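Local coordinates for protein quinone oxidoreductase (Coxiella burnetii, PDB 3TQH) that binds NADPH and probably catalyses the NADPH-dependent reduction of quinones, as a member of the medium-chain dehydrogenase/reductase family, at residues A[221-224]-A[225-229]. Numbering follows the deposited sequence.
Sequences DLVG and GDVGI. With NDP (NADPH dihydro-nicotinamide-adenine-dinucleotide phosphate), chain B.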
loop_
_atom_site.group_PDB
_atom_site.type_symbol
_atom_site.label_atom_id
_atom_site.label_comp_id
_atom_site.label_asym_id
_atom_site.label_seq_id
_atom_site.Cartn_x
_atom_site.Cartn_y
_atom_site.Cartn_z
ATOM N N ASP A 221 -7.818 0.304 -11.125
ATOM C CA ASP A 221 -7.708 -1.146 -11.191
ATOM C C ASP A 221 -6.637 -1.628 -10.213
ATOM O O ASP A 221 -5.436 -1.471 -10.460
ATOM C CB ASP A 221 -7.374 -1.596 -12.615
ATOM C CG ASP A 221 -6.955 -3.045 -12.682
ATOM O OD1 ASP A 221 -7.522 -3.861 -11.924
ATOM O OD2 ASP A 221 -6.057 -3.377 -13.490
ATOM N N LEU A 222 -7.083 -2.209 -9.104
ATOM C CA LEU A 222 -6.178 -2.710 -8.079
ATOM C C LEU A 222 -6.029 -4.231 -8.119
ATOM O O LEU A 222 -5.435 -4.807 -7.216
ATOM C CB LEU A 222 -6.653 -2.245 -6.703
ATOM C CG LEU A 222 -6.660 -0.721 -6.523
ATOM C CD1 LEU A 222 -7.498 -0.326 -5.323
ATOM C CD2 LEU A 222 -5.227 -0.189 -6.398
ATOM N N VAL A 223 -6.554 -4.872 -9.168
ATOM C CA VAL A 223 -6.413 -6.332 -9.354
ATOM C C VAL A 223 -5.493 -6.669 -10.532
ATOM O O VAL A 223 -4.663 -7.566 -10.437
ATOM C CB VAL A 223 -7.784 -7.021 -9.561
ATOM C CG1 VAL A 223 -7.611 -8.530 -9.752
ATOM C CG2 VAL A 223 -8.702 -6.725 -8.384
ATOM N N GLY A 224 -5.641 -5.954 -11.637
ATOM C CA GLY A 224 -4.809 -6.177 -12.808
ATOM C C GLY A 224 -5.194 -7.454 -13.535
ATOM O O GLY A 224 -6.280 -8.014 -13.320
ATOM N N GLY A 225 -4.295 -7.924 -14.391
ATOM C CA GLY A 225 -4.553 -9.120 -15.175
ATOM C C GLY A 225 -5.812 -8.927 -15.992
ATOM O O GLY A 225 -6.040 -7.853 -16.542
ATOM N N ASP A 226 -6.650 -9.956 -16.031
ATOM C CA ASP A 226 -7.834 -9.959 -16.883
ATOM C C ASP A 226 -8.955 -9.044 -16.384
ATOM O O ASP A 226 -9.768 -8.578 -17.186
ATOM C CB ASP A 226 -8.340 -11.393 -17.056
ATOM C CG ASP A 226 -7.375 -12.254 -17.855
ATOM O OD1 ASP A 226 -7.114 -11.920 -19.039
ATOM O OD2 ASP A 226 -6.877 -13.264 -17.304
ATOM N N VAL A 227 -9.001 -8.793 -15.073
ATOM C CA VAL A 227 -9.968 -7.850 -14.500
ATOM C C VAL A 227 -9.697 -6.448 -15.022
ATOM O O VAL A 227 -10.628 -5.737 -15.414
ATOM C CB VAL A 227 -9.935 -7.841 -12.958
ATOM C CG1 VAL A 227 -10.547 -6.552 -12.404
ATOM C CG2 VAL A 227 -10.658 -9.063 -12.407
ATOM N N GLY A 228 -8.420 -6.063 -15.033
ATOM C CA GLY A 228 -7.987 -4.800 -15.622
ATOM C C GLY A 228 -8.318 -4.704 -17.097
ATOM O O GLY A 228 -8.832 -3.683 -17.552
ATOM N N ILE A 229 -8.028 -5.768 -17.847
ATOM C CA ILE A 229 -8.357 -5.823 -19.276
ATOM C C ILE A 229 -9.857 -5.648 -19.502
ATOM O O ILE A 229 -10.273 -4.874 -20.360
ATOM C CB ILE A 229 -7.937 -7.169 -19.928
ATOM C CG1 ILE A 229 -6.421 -7.375 -19.866
ATOM C CG2 ILE A 229 -8.415 -7.235 -21.379
ATOM C CD1 ILE A 229 -5.618 -6.187 -20.335
HETATM P PA NDP B . -4.931 -6.158 -0.718
HETATM O O1A NDP B . -4.369 -7.498 -0.462
HETATM O O2A NDP B . -5.040 -5.369 0.524
HETATM O O5B NDP B . -6.390 -6.286 -1.380
HETATM C C5B NDP B . -7.274 -7.282 -0.905
HETATM C C4B NDP B . -8.672 -7.035 -1.451
HETATM O O4B NDP B . -8.733 -7.468 -2.794
HETATM C C3B NDP B . -9.773 -7.785 -0.713
HETATM O O3B NDP B . -10.532 -6.878 0.057
HETATM C C2B NDP B . -10.609 -8.448 -1.804
HETATM O O2B NDP B . -11.988 -8.181 -1.679
HETATM C C1B NDP B . -10.065 -7.828 -3.079
HETATM N N9A NDP B . -10.078 -8.718 -4.251
HETATM C C8A NDP B . -9.378 -9.888 -4.409
HETATM N N7A NDP B . -9.643 -10.386 -5.634
HETATM C C5A NDP B . -10.500 -9.553 -6.259
HETATM C C6A NDP B . -11.087 -9.602 -7.516
HETATM N N6A NDP B . -10.819 -10.614 -8.325
HETATM N N1A NDP B . -11.947 -8.600 -7.906
HETATM C C2A NDP B . -12.214 -7.550 -7.040
HETATM N N3A NDP B . -11.624 -7.496 -5.789
HETATM C C4A NDP B . -10.780 -8.492 -5.405
HETATM O O3 NDP B . -4.063 -5.384 -1.832
HETATM P PN NDP B . -3.680 -3.815 -1.847
HETATM O O1N NDP B . -2.645 -3.563 -0.822
HETATM O O2N NDP B . -4.872 -2.956 -1.878
HETATM O O5D NDP B . -2.968 -3.738 -3.286
HETATM C C5D NDP B . -3.625 -4.157 -4.466
HETATM C C4D NDP B . -2.602 -4.361 -5.580
HETATM O O4D NDP B . -1.937 -3.145 -5.861
HETATM C C3D NDP B . -1.543 -5.380 -5.186
HETATM O O3D NDP B . -1.324 -6.267 -6.258
HETATM C C2D NDP B . -0.318 -4.545 -4.881
HETATM O O2D NDP B . 0.891 -5.241 -5.124
HETATM C C1D NDP B . -0.531 -3.333 -5.794
HETATM N N1N NDP B . 0.128 -2.083 -5.349
HETATM C C2N NDP B . 0.894 -1.406 -6.266
HETATM C C3N NDP B . 1.602 -0.253 -5.934
HETATM C C7N NDP B . 2.433 0.476 -6.948
HETATM O O7N NDP B . 3.137 1.630 -6.541
HETATM N N7N NDP B . 2.499 0.022 -8.199
HETATM C C4N NDP B . 1.516 0.248 -4.520
HETATM C C5N NDP B . 0.657 -0.528 -3.573
HETATM C C6N NDP B . 0.000 -1.661 -4.044
HETATM P P2B NDP B . -13.024 -9.331 -1.233
HETATM O O1X NDP B . -14.343 -8.676 -0.908
HETATM O O2X NDP B . -12.514 -10.041 -0.002
HETATM O O3X NDP B . -13.241 -10.338 -2.330
#
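V223 and V227 meet side chain to side chain, and OD2 of D221 packs against CA of G228, where strand 216-221 of the Rossmann-type parallel sheet turns into helix 225-231 beside the bound NADPH. The turn is built round the carboxylate of D221, which forms an Asx turn and, one residue further, an Asx motif. Its OD1 accepts two backbone amides from the same face of the carboxylate plane. The N-H of G224 comes on the syn side, nearly straight at 172°, with N 2.8 Å from OD1; the amide of V223 is 3.1 Å from that oxygen and stands well above the plane, 52° out of it. With CG of D221 anti to the backbone N (chi1 168°), OD2 comes to 3.2 Å from CA of G228, and this oxygen is itself hydrogen-bonded to OG of S243 on the neighbouring strand.

The two valines pack at an angle: CB of V223 is 4.0 Å from CG1 of V227, and the CG1 branch of V223 reaches CB and CG2 of V227. The other branch of V223 faces the cofactor, CG2 standing 3.8 Å from N1A of the NADPH adenine. This one valine therefore links V227 of helix 225-231 to the adenine, while the carbonyl oxygen of L222 approaches the nicotinamide ribose. G224 and G225 both have positive phi as the chain turns from the strand into the helix. A regular backbone bond runs from N of I229 to O of G225, 3.2 Å long. The carbonyl oxygen of G224 accepts two weak bonds: a strongly bent one from the amide of V227 and, at 3.4 Å, a long but straight one from N of G228.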